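Local coordinates for protein GH62 hydrolase (Scytalidium thermophilum, PDB 4PVA) that probably removes L-arabinofuranose side chains from arabinoxylan, acting as a GH62 alpha-L-arabinofuranosidase in the breakdown of plant cell-wall material, at residues D47-V51 with A102-F106; H111-Y115 with S126-I131; H250-S255 with P275-E279; H295-I299 with I315-Y319. All blocks are in the same frame, centred on the assembly; numbering follows the deposited sequence.

Contact 1: residues D47-V51 with A102-F106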
# COMPACT_ATOMS: atom_id res chain seq x y z
N ASP A 47 4.65 6.30 1.63
CA ASP A 47 3.70 5.33 1.09
C ASP A 47 4.18 4.66 -0.19
O ASP A 47 3.62 4.85 -1.27
CB ASP A 47 2.29 5.91 1.01
CG ASP A 47 2.14 7.10 0.14
OD1 ASP A 47 2.54 7.04 -1.06
OD2 ASP A 47 1.53 8.12 0.62
N PRO A 48 5.20 3.79 -0.07
CA PRO A 48 5.77 3.18 -1.28
C PRO A 48 4.98 1.97 -1.77
O PRO A 48 4.37 1.24 -0.99
CB PRO A 48 7.15 2.74 -0.79
CG PRO A 48 6.91 2.39 0.64
CD PRO A 48 5.94 3.42 1.14
N THR A 49 5.05 1.74 -3.07
CA THR A 49 4.66 0.47 -3.69
C THR A 49 5.85 0.06 -4.55
O THR A 49 6.53 0.93 -5.10
CB THR A 49 3.35 0.60 -4.51
OG1 THR A 49 3.04 -0.66 -5.09
CG2 THR A 49 3.47 1.63 -5.63
N ALA A 50 6.13 -1.24 -4.63
CA ALA A 50 7.37 -1.66 -5.28
C ALA A 50 7.27 -3.07 -5.82
O ALA A 50 6.65 -3.96 -5.21
CB ALA A 50 8.52 -1.59 -4.31
N VAL A 51 7.96 -3.27 -6.95
CA VAL A 51 8.18 -4.58 -7.53
C VAL A 51 9.65 -4.76 -7.84
O VAL A 51 10.37 -3.78 -7.99
CB VAL A 51 7.32 -4.78 -8.80
CG1 VAL A 51 5.83 -4.82 -8.45
CG2 VAL A 51 7.60 -3.70 -9.85
N ALA A 102 -0.57 7.96 -2.52
CA ALA A 102 -0.74 6.59 -2.02
C ALA A 102 -0.97 5.55 -3.11
O ALA A 102 -2.06 4.96 -3.20
CB ALA A 102 -1.81 6.53 -0.94
N PRO A 103 0.05 5.31 -3.92
CA PRO A 103 -0.09 4.38 -5.04
C PRO A 103 0.12 2.91 -4.66
O PRO A 103 0.77 2.58 -3.64
CB PRO A 103 1.04 4.81 -5.98
CG PRO A 103 2.09 5.33 -5.07
CD PRO A 103 1.36 5.97 -3.93
N GLN A 104 -0.40 2.04 -5.53
CA GLN A 104 -0.21 0.59 -5.54
C GLN A 104 0.02 0.25 -7.01
O GLN A 104 -0.80 0.63 -7.85
CB GLN A 104 -1.46 -0.12 -5.06
CG GLN A 104 -1.38 -1.62 -5.15
CD GLN A 104 -2.70 -2.32 -5.28
OE1 GLN A 104 -3.69 -1.74 -5.73
NE2 GLN A 104 -2.72 -3.59 -4.92
N VAL A 105 1.09 -0.47 -7.32
CA VAL A 105 1.40 -0.85 -8.71
C VAL A 105 1.30 -2.34 -8.92
O VAL A 105 1.77 -3.12 -8.11
CB VAL A 105 2.80 -0.34 -9.14
CG1 VAL A 105 3.96 -1.08 -8.52
CG2 VAL A 105 2.89 -0.37 -10.66
N PHE A 106 0.73 -2.76 -10.05
CA PHE A 106 0.69 -4.16 -10.43
C PHE A 106 0.49 -4.26 -11.93
O PHE A 106 0.07 -3.29 -12.58
CB PHE A 106 -0.40 -4.96 -9.68
CG PHE A 106 -1.77 -4.40 -9.84
CD1 PHE A 106 -2.59 -4.74 -10.93
CD2 PHE A 106 -2.25 -3.44 -8.95
CE1 PHE A 106 -3.84 -4.17 -11.08
CE2 PHE A 106 -3.47 -2.86 -9.10
CZ PHE A 106 -4.27 -3.22 -10.18
O HOH W 1 0.66 3.74 -1.12

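Contact 2: residues H111-Y115 with S126-I131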
# COMPACT_ATOMS: atom_id res chain seq x y z
N HIS A 111 -4.56 -7.15 -19.90
CA HIS A 111 -4.43 -5.95 -20.73
C HIS A 111 -3.01 -5.63 -21.17
O HIS A 111 -2.78 -4.64 -21.85
CB HIS A 111 -4.98 -4.69 -20.05
CG HIS A 111 -6.43 -4.76 -19.73
ND1 HIS A 111 -7.05 -3.86 -18.89
CD2 HIS A 111 -7.38 -5.66 -20.08
CE1 HIS A 111 -8.32 -4.18 -18.76
NE2 HIS A 111 -8.55 -5.27 -19.46
N LYS A 112 -2.05 -6.43 -20.70
CA LYS A 112 -0.65 -6.13 -20.91
C LYS A 112 -0.33 -4.69 -20.53
O LYS A 112 0.44 -4.00 -21.16
CB LYS A 112 -0.28 -6.44 -22.38
CG LYS A 112 -0.66 -7.85 -22.80
CD LYS A 112 0.19 -8.89 -22.13
CE LYS A 112 -0.12 -10.30 -22.62
NZ LYS A 112 -1.51 -10.76 -22.30
N LEU A 113 -0.90 -4.26 -19.39
CA LEU A 113 -0.68 -2.91 -18.88
C LEU A 113 -0.38 -2.95 -17.39
O LEU A 113 -1.05 -3.67 -16.66
CB LEU A 113 -1.92 -2.04 -19.05
CG LEU A 113 -2.27 -1.60 -20.47
CD1 LEU A 113 -3.60 -0.87 -20.44
CD2 LEU A 113 -1.20 -0.70 -21.03
N TRP A 114 0.59 -2.14 -17.00
CA TRP A 114 0.75 -1.81 -15.57
C TRP A 114 -0.38 -0.86 -15.20
O TRP A 114 -0.70 0.07 -15.96
CB TRP A 114 2.10 -1.16 -15.31
CG TRP A 114 3.24 -2.09 -15.53
CD1 TRP A 114 3.94 -2.30 -16.68
CD2 TRP A 114 3.80 -2.99 -14.56
NE1 TRP A 114 4.89 -3.27 -16.49
CE2 TRP A 114 4.83 -3.71 -15.19
CE3 TRP A 114 3.53 -3.23 -13.21
CZ2 TRP A 114 5.59 -4.66 -14.51
CZ3 TRP A 114 4.28 -4.18 -12.55
CH2 TRP A 114 5.29 -4.89 -13.20
N TYR A 115 -0.99 -1.11 -14.03
CA TYR A 115 -1.91 -0.16 -13.39
C TYR A 115 -1.25 0.41 -12.16
O TYR A 115 -0.60 -0.31 -11.38
CB TYR A 115 -3.22 -0.84 -12.99
CG TYR A 115 -4.15 -1.03 -14.16
CD1 TYR A 115 -3.85 -1.93 -15.17
CD2 TYR A 115 -5.37 -0.32 -14.26
CE1 TYR A 115 -4.69 -2.10 -16.28
CE2 TYR A 115 -6.20 -0.48 -15.37
CZ TYR A 115 -5.86 -1.38 -16.35
OH TYR A 115 -6.71 -1.55 -17.46
N SER A 126 -4.04 4.97 -13.23
CA SER A 126 -3.36 5.30 -14.48
C SER A 126 -2.80 3.99 -15.02
O SER A 126 -2.63 3.01 -14.25
CB SER A 126 -2.25 6.33 -14.23
OG SER A 126 -2.76 7.57 -13.81
N THR A 127 -2.46 3.96 -16.32
CA THR A 127 -1.88 2.81 -16.95
C THR A 127 -0.62 3.15 -17.74
O THR A 127 -0.34 4.31 -18.04
CB THR A 127 -2.85 2.09 -17.89
OG1 THR A 127 -3.23 2.97 -18.95
CG2 THR A 127 -4.10 1.64 -17.17
N ASN A 128 0.17 2.12 -18.02
CA ASN A 128 1.42 2.26 -18.75
C ASN A 128 1.82 0.88 -19.21
O ASN A 128 1.94 -0.02 -18.38
CB ASN A 128 2.50 2.83 -17.83
CG ASN A 128 3.73 3.29 -18.56
OD1 ASN A 128 4.04 2.82 -19.66
ND2 ASN A 128 4.45 4.20 -17.96
N PRO A 129 2.12 0.69 -20.50
CA PRO A 129 2.59 -0.62 -20.93
C PRO A 129 4.01 -0.99 -20.48
O PRO A 129 4.34 -2.16 -20.51
CB PRO A 129 2.59 -0.49 -22.46
CG PRO A 129 2.81 0.95 -22.69
CD PRO A 129 1.94 1.60 -21.65
N ASP A 130 4.80 -0.01 -20.05
CA ASP A 130 6.20 -0.23 -19.74
C ASP A 130 6.60 0.51 -18.48
O ASP A 130 6.76 1.73 -18.47
CB ASP A 130 7.09 0.24 -20.92
CG ASP A 130 8.54 -0.16 -20.75
OD1 ASP A 130 8.98 -0.66 -19.68
OD2 ASP A 130 9.27 0.01 -21.74
N ILE A 131 6.83 -0.27 -17.42
CA ILE A 131 7.16 0.31 -16.12
C ILE A 131 8.44 1.12 -16.15
O ILE A 131 8.64 2.01 -15.35
CB ILE A 131 7.22 -0.79 -15.04
CG1 ILE A 131 7.12 -0.19 -13.63
CG2 ILE A 131 8.45 -1.65 -15.20
CD1 ILE A 131 6.95 -1.27 -12.56
O HOH W 2 3.36 -4.51 -21.43
O HOH W 3 7.30 -3.44 -18.34

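Contact 3: residues H250-S255 with P275-E279. With PO4 (phosphate ion), chain F.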
# COMPACT_ATOMS: atom_id res chain seq x y z
N HIS A 250 2.34 5.61 17.88
CA HIS A 250 3.22 4.74 17.08
C HIS A 250 2.36 3.90 16.11
O HIS A 250 1.41 3.28 16.48
CB HIS A 250 4.04 3.82 17.95
CG HIS A 250 4.91 4.55 18.91
ND1 HIS A 250 5.44 3.97 20.03
CD2 HIS A 250 5.38 5.81 18.88
CE1 HIS A 250 6.19 4.85 20.66
NE2 HIS A 250 6.12 6.00 20.01
N ARG A 251 2.77 3.95 14.84
CA ARG A 251 2.05 3.20 13.79
C ARG A 251 2.54 1.77 13.73
O ARG A 251 3.77 1.51 13.82
CB ARG A 251 2.30 3.82 12.43
CG ARG A 251 2.04 5.32 12.34
CD ARG A 251 0.62 5.68 12.68
NE ARG A 251 0.41 7.11 12.48
CZ ARG A 251 0.27 7.71 11.30
NH1 ARG A 251 0.19 7.01 10.17
NH2 ARG A 251 0.15 9.03 11.26
N TYR A 252 1.62 0.83 13.59
CA TYR A 252 1.97 -0.58 13.42
C TYR A 252 0.94 -1.23 12.53
O TYR A 252 -0.13 -0.67 12.31
CB TYR A 252 2.05 -1.28 14.77
CG TYR A 252 0.77 -1.39 15.55
CD1 TYR A 252 0.35 -0.34 16.36
CD2 TYR A 252 0.01 -2.55 15.53
CE1 TYR A 252 -0.83 -0.43 17.10
CE2 TYR A 252 -1.15 -2.65 16.29
CZ TYR A 252 -1.53 -1.60 17.06
OH TYR A 252 -2.71 -1.74 17.81
N PHE A 253 1.24 -2.42 12.03
CA PHE A 253 0.31 -3.18 11.22
C PHE A 253 -0.28 -4.35 11.97
O PHE A 253 0.45 -5.14 12.57
CB PHE A 253 0.99 -3.67 9.93
CG PHE A 253 1.02 -2.59 8.88
CD1 PHE A 253 2.05 -1.65 8.84
CD2 PHE A 253 -0.02 -2.47 8.01
CE1 PHE A 253 1.99 -0.61 7.91
CE2 PHE A 253 -0.06 -1.43 7.07
CZ PHE A 253 0.93 -0.48 7.05
N ARG A 254 -1.61 -4.43 11.92
CA ARG A 254 -2.39 -5.59 12.33
C ARG A 254 -2.57 -6.49 11.13
O ARG A 254 -2.51 -6.06 9.99
CB ARG A 254 -3.74 -5.12 12.85
CG ARG A 254 -3.69 -4.23 14.08
CD ARG A 254 -5.07 -3.77 14.53
NE ARG A 254 -5.87 -4.83 15.06
CZ ARG A 254 -7.19 -4.83 15.09
NH1 ARG A 254 -7.89 -3.84 14.58
NH2 ARG A 254 -7.84 -5.87 15.59
N SER A 255 -2.78 -7.77 11.41
CA SER A 255 -2.99 -8.77 10.39
C SER A 255 -4.13 -9.71 10.71
O SER A 255 -4.41 -10.01 11.89
CB SER A 255 -1.73 -9.57 10.13
OG SER A 255 -1.24 -10.23 11.32
N PRO A 275 2.28 -7.44 16.84
CA PRO A 275 1.74 -6.95 15.58
C PRO A 275 2.26 -7.79 14.43
O PRO A 275 3.17 -8.61 14.60
CB PRO A 275 2.37 -5.56 15.50
CG PRO A 275 3.76 -5.76 16.05
CD PRO A 275 3.53 -6.73 17.21
N TRP A 276 1.73 -7.56 13.25
CA TRP A 276 2.37 -8.11 12.03
C TRP A 276 3.74 -7.44 11.89
O TRP A 276 4.74 -8.17 11.73
CB TRP A 276 1.49 -7.92 10.81
CG TRP A 276 2.00 -8.64 9.62
CD1 TRP A 276 1.86 -9.96 9.35
CD2 TRP A 276 2.79 -8.09 8.54
NE1 TRP A 276 2.46 -10.27 8.14
CE2 TRP A 276 3.04 -9.13 7.63
CE3 TRP A 276 3.29 -6.81 8.24
CZ2 TRP A 276 3.78 -8.93 6.46
CZ3 TRP A 276 3.99 -6.64 7.08
CH2 TRP A 276 4.24 -7.69 6.24
N ALA A 277 3.79 -6.11 11.97
CA ALA A 277 5.05 -5.38 11.99
C ALA A 277 4.84 -4.14 12.80
O ALA A 277 3.85 -3.41 12.59
CB ALA A 277 5.51 -5.02 10.58
N GLY A 278 5.73 -3.87 13.73
CA GLY A 278 5.65 -2.70 14.56
C GLY A 278 6.90 -2.58 15.41
O GLY A 278 7.78 -3.45 15.38
N GLU A 279 6.97 -1.54 16.23
CA GLU A 279 8.12 -1.37 17.13
C GLU A 279 8.39 -2.65 17.92
O GLU A 279 9.53 -2.95 18.22
CB GLU A 279 7.87 -0.21 18.11
CG GLU A 279 9.09 0.11 18.96
CD GLU A 279 8.92 1.27 19.90
OE1 GLU A 279 7.78 1.73 20.14
OE2 GLU A 279 9.99 1.67 20.46
P PO4 F . -0.35 8.52 6.02
O1 PO4 F . -0.03 7.63 7.25
O2 PO4 F . -1.88 8.52 5.82
O3 PO4 F . 0.06 9.92 6.39
O4 PO4 F . 0.35 8.00 4.86
O HOH W 4 4.89 1.16 20.65
O HOH W 5 5.31 0.84 15.91

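Contact 4: residues H295-I299 with I315-Y319. With PO4 (phosphate ion), chain F.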
# COMPACT_ATOMS: atom_id res chain seq x y z
N HIS A 295 2.34 2.63 6.53
CA HIS A 295 1.94 2.72 5.14
C HIS A 295 2.88 2.01 4.21
O HIS A 295 3.26 2.53 3.16
CB HIS A 295 1.75 4.19 4.70
CG HIS A 295 0.66 4.38 3.69
ND1 HIS A 295 -0.02 5.56 3.54
CD2 HIS A 295 0.14 3.53 2.78
CE1 HIS A 295 -0.93 5.42 2.58
NE2 HIS A 295 -0.86 4.19 2.11
N GLY A 296 3.18 0.77 4.49
CA GLY A 296 4.17 0.01 3.75
C GLY A 296 3.56 -0.98 2.77
O GLY A 296 2.34 -1.23 2.75
N GLU A 297 4.41 -1.57 1.95
CA GLU A 297 4.03 -2.59 1.01
C GLU A 297 5.13 -3.60 0.88
O GLU A 297 6.34 -3.27 0.88
CB GLU A 297 3.75 -2.02 -0.39
CG GLU A 297 2.28 -1.77 -0.69
CD GLU A 297 2.01 -1.55 -2.17
OE1 GLU A 297 2.57 -2.34 -2.98
OE2 GLU A 297 1.21 -0.67 -2.53
N VAL A 298 4.76 -4.85 0.67
CA VAL A 298 5.70 -5.91 0.31
C VAL A 298 6.26 -5.68 -1.09
O VAL A 298 5.50 -5.39 -2.05
CB VAL A 298 4.99 -7.29 0.37
CG1 VAL A 298 5.92 -8.40 -0.09
CG2 VAL A 298 4.46 -7.54 1.76
N ILE A 299 7.55 -5.83 -1.26
CA ILE A 299 8.16 -5.78 -2.58
C ILE A 299 7.83 -7.07 -3.31
O ILE A 299 8.22 -8.16 -2.88
CB ILE A 299 9.68 -5.59 -2.50
CG1 ILE A 299 10.05 -4.35 -1.69
CG2 ILE A 299 10.26 -5.47 -3.91
CD1 ILE A 299 11.54 -4.17 -1.51
N ILE A 315 9.89 -12.00 3.24
CA ILE A 315 9.22 -10.77 2.85
C ILE A 315 10.16 -9.59 3.04
O ILE A 315 10.86 -9.48 4.09
CB ILE A 315 7.96 -10.54 3.69
CG1 ILE A 315 6.91 -11.59 3.36
CG2 ILE A 315 7.42 -9.13 3.49
CD1 ILE A 315 5.68 -11.53 4.23
N GLN A 316 10.15 -8.70 2.07
CA GLN A 316 10.73 -7.37 2.20
C GLN A 316 9.62 -6.36 2.11
O GLN A 316 8.89 -6.36 1.13
CB GLN A 316 11.78 -7.15 1.15
CG GLN A 316 13.00 -7.95 1.57
CD GLN A 316 14.19 -7.78 0.69
OE1 GLN A 316 14.07 -7.70 -0.58
NE2 GLN A 316 15.40 -7.75 1.34
N PHE A 317 9.47 -5.56 3.12
CA PHE A 317 8.34 -4.63 3.27
C PHE A 317 8.98 -3.24 3.33
O PHE A 317 9.71 -2.88 4.27
CB PHE A 317 7.55 -5.00 4.52
CG PHE A 317 6.29 -4.21 4.78
CD1 PHE A 317 5.09 -4.56 4.17
CD2 PHE A 317 6.23 -3.24 5.79
CE1 PHE A 317 3.91 -3.95 4.49
CE2 PHE A 317 5.02 -2.62 6.13
CZ PHE A 317 3.86 -2.97 5.45
N LEU A 318 8.72 -2.44 2.31
CA LEU A 318 9.19 -1.07 2.24
C LEU A 318 8.14 -0.22 2.95
O LEU A 318 6.94 -0.39 2.70
CB LEU A 318 9.33 -0.73 0.76
CG LEU A 318 10.20 0.43 0.34
CD1 LEU A 318 11.64 0.23 0.74
CD2 LEU A 318 10.11 0.60 -1.16
N TYR A 319 8.54 0.67 3.82
CA TYR A 319 7.63 1.42 4.68
C TYR A 319 8.09 2.84 4.88
O TYR A 319 9.22 3.21 4.54
CB TYR A 319 7.44 0.69 6.03
CG TYR A 319 8.67 0.78 6.95
CD1 TYR A 319 9.74 -0.09 6.82
CD2 TYR A 319 8.73 1.74 7.91
CE1 TYR A 319 10.84 0.03 7.65
CE2 TYR A 319 9.81 1.89 8.76
CZ TYR A 319 10.88 1.01 8.62
OH TYR A 319 11.91 1.14 9.53
P PO4 F . -0.35 8.52 6.02
O1 PO4 F . -0.03 7.63 7.25
O2 PO4 F . -1.88 8.52 5.82
O3 PO4 F . 0.06 9.92 6.39
O4 PO4 F . 0.35 8.00 4.86
O HOH W 6 9.12 -9.46 -0.56

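Contact 1: residues D47-V51 with A102-F106
Asp47 faces Ala102 and Thr49 faces Gln104 across two strands that run almost parallel, with 8° between their directions. The axes stand 6.0 Å apart and no backbone-to-backbone hydrogen bond joins the two segments. Side chains and a water take over that work. Thr49 carries the direct polar link. Its OG1 lies anti to the backbone N (chi1 180°), which brings it to the N-H of Val105. The bond from Val105 N to Thr49 OG1 is 3.0 Å long with an angle of 159° at the hydrogen. The same hydroxyl is hydrogen-bonded to Glu297 OE1, so one small group ties together three parts of the chain. CG2 of Thr49 packs on the ring of Pro103, 4.0 Å from its CG. Water 1 sits between the strands, 3.2 Å from Asp47 O and 2.8 Å from Pro103 O, and can donate to either carbonyl. At one end, Asp47 crosses the proline ring at about a right angle, with OD1 3.3 Å from Pro103 CD. That carboxylate oxygen is held by Ser62 OG, which is also bonded to Ala102 N. At the other end, CG1 of Val51 meets CG1 of Val105 at 4.2 Å, a looser apolar touch. Everything here is buried. The side chain of Asp47 reaches to about 4 Å from a bound phosphate, which may mark the pocket of the enzyme. Strands 44-53 and 101-108 each begin a four-stranded antiparallel sheet. Side-by-side parallel first strands of successive sheets are characteristic of neighbouring blades in the five-bladed beta-propeller of family GH62.

Contact 2: residues H111-Y115 with S126-I131
Ile131 covers one face of the Trp114 indole. Its CB stands 3.8 Å from the centroid of the five-membered ring, 14° off the normal, a CH-pi contact. CD1 of Ile131 sits over the middle of the six-membered ring, 3.9 Å from Trp114 CZ3. A second CH-pi contact joins Thr127 and Tyr115, whose side chains run side by side in the same direction. With OG1 at a chi1 of 62°, CG2 of Thr127 lies opposite its carbonyl carbon and over the middle of the phenol ring, 3.5 Å from the Tyr115 centroid. Leu113 adds an apolar touch from its CD2 to CD of Pro129. These side chains are set in place by an antiparallel hairpin. Trp114 and Asn128 form a hydrogen-bonded pair, with Trp114 N to Asn128 O at 2.9 Å and Asn128 N to Trp114 O at 3.0 Å. Beyond it the chain bends in an Asx turn, where Asp130 N donates to Asn128 OD1 from above the amide plane. ND2 of that amide is hydrogen-bonded to Asp133 O. The turn brings Ile131 back over the indole. Further out, Tyr115 OH and His111 ND1 lie 2.7 Å apart in a hydrogen bond at the imidazole edge. Aliphatic carbons thus cover faces of both rings, while water 3 accepts from Trp114 NE1, so the indole is buried without losing a polar partner.

Contact 3: residues H250-S255 with P275-E279
Phe253 and Ala277 form a single antiparallel hydrogen-bonded bridge, in which Phe253 N donates to Ala277 O at 2.8 Å and 175°. Along the same edge of the strand, Trp276 N donates to Phe253 O at 2.8 Å along a more bent path, 136° at the hydrogen. The side chain of Trp276 leaves its backbone toward strand 251-258, but the indole leads away. A chi1 of -171° swings the Trp276 ring beside its own carbonyl carbon, where CD1 is 3.7 Å from Ser255 OG, a hydroxyl hydrogen-bonded to Ala269 O, and CE3 lies 4.2 Å from CB of Phe253. With an alanine here the ring near Phe253 CB is gone, which would probably open a gap and leave Trp24 and Trp26 without a ring to meet. Because Trp276 and Ala277 both face Phe253, the pairing is a classic beta bulge. It fastens the loop after strand 266-267 to strand 251-258 of a propeller blade. Pro275 crosses the Tyr252 side chain at about a right angle, with its CB 3.8 Å from CD2 of the phenol ring. Gly278 passes close to Tyr252, where a side chain would run into the tyrosine CB. Water 5 donates to Arg251 O and accepts from Glu279 N. Water 4 lies between His250 ND1 and Glu279 OE1 and donates a hydrogen bond to the latter. The side chain of Arg251 leads away from segment 275-279. It bends at chi2, and NH1 donates at 3.0 Å to O1 of the phosphate, at the edge of the guanidinium. Glu243 forms a salt bridge with that same NH1.

Contact 4: residues H295-I299 with I315-Y319
Phe317 has Glu297 N over one face of its ring, 3.5 Å above the plane and offset toward the rim. Gly296 lies close by, and CG2 of Val298 sits at the edge, in plane. Trp276 and Phe253 also meet this ring edge-to-face. The segments are neighbouring antiparallel strands, 296-298 and 316-321. They belong to the propeller blade that strand 26-28, from the start of the chain, shares with strand 336-341 from its end. Glu297 and Leu318 make a hydrogen-bonded pair: Glu297 N to Leu318 O and Leu318 N to Glu297 O are both 2.9 Å. Ile299 N donates to Gln316 O at 2.8 Å and 170°. Water 6 continues the ladder, from Ile299 O to Gln316 N. A chi1 of -176° carries the ring of Phe317 across to the other strand. A serine in its place would probably open a gap beside Gly296 and leave the rings of Trp276 and Phe253 without their partner. Val298 also packs its CG2 on CG2 of Ile315, 3.8 Å away. At the far end His295 points away from strand 316-321 and presents its ring edge to the phosphate. Its ND1 donates to O4 at 2.8 Å, nearly straight at 174°. Gly296 has no CB to keep the phenylalanine off, and CZ of Phe317 closes to 3.4 Å from Gly296 CA.

How the contacts relate
The four contacts follow one another along the chain, and none nests in or crosses another. Contact 1 closes a span of 50 residues that holds the rest of one sheet, and ties that sheet to the next. Contact 2 joins the open end of the hairpin of strands 113-119 and 123-128. It touches contact 1 through Phe106 and Tyr115 and through Val51 and Ile131. Contact 3 closes a loop of 19 residues about 32 Å from contact 2, centre to centre. Contact 4 closes one of 15 and lies between contacts 1 and 3. Glu297 links it back to contact 1, Phe253 packs against His295, and one phosphate bridges Arg251 and His295.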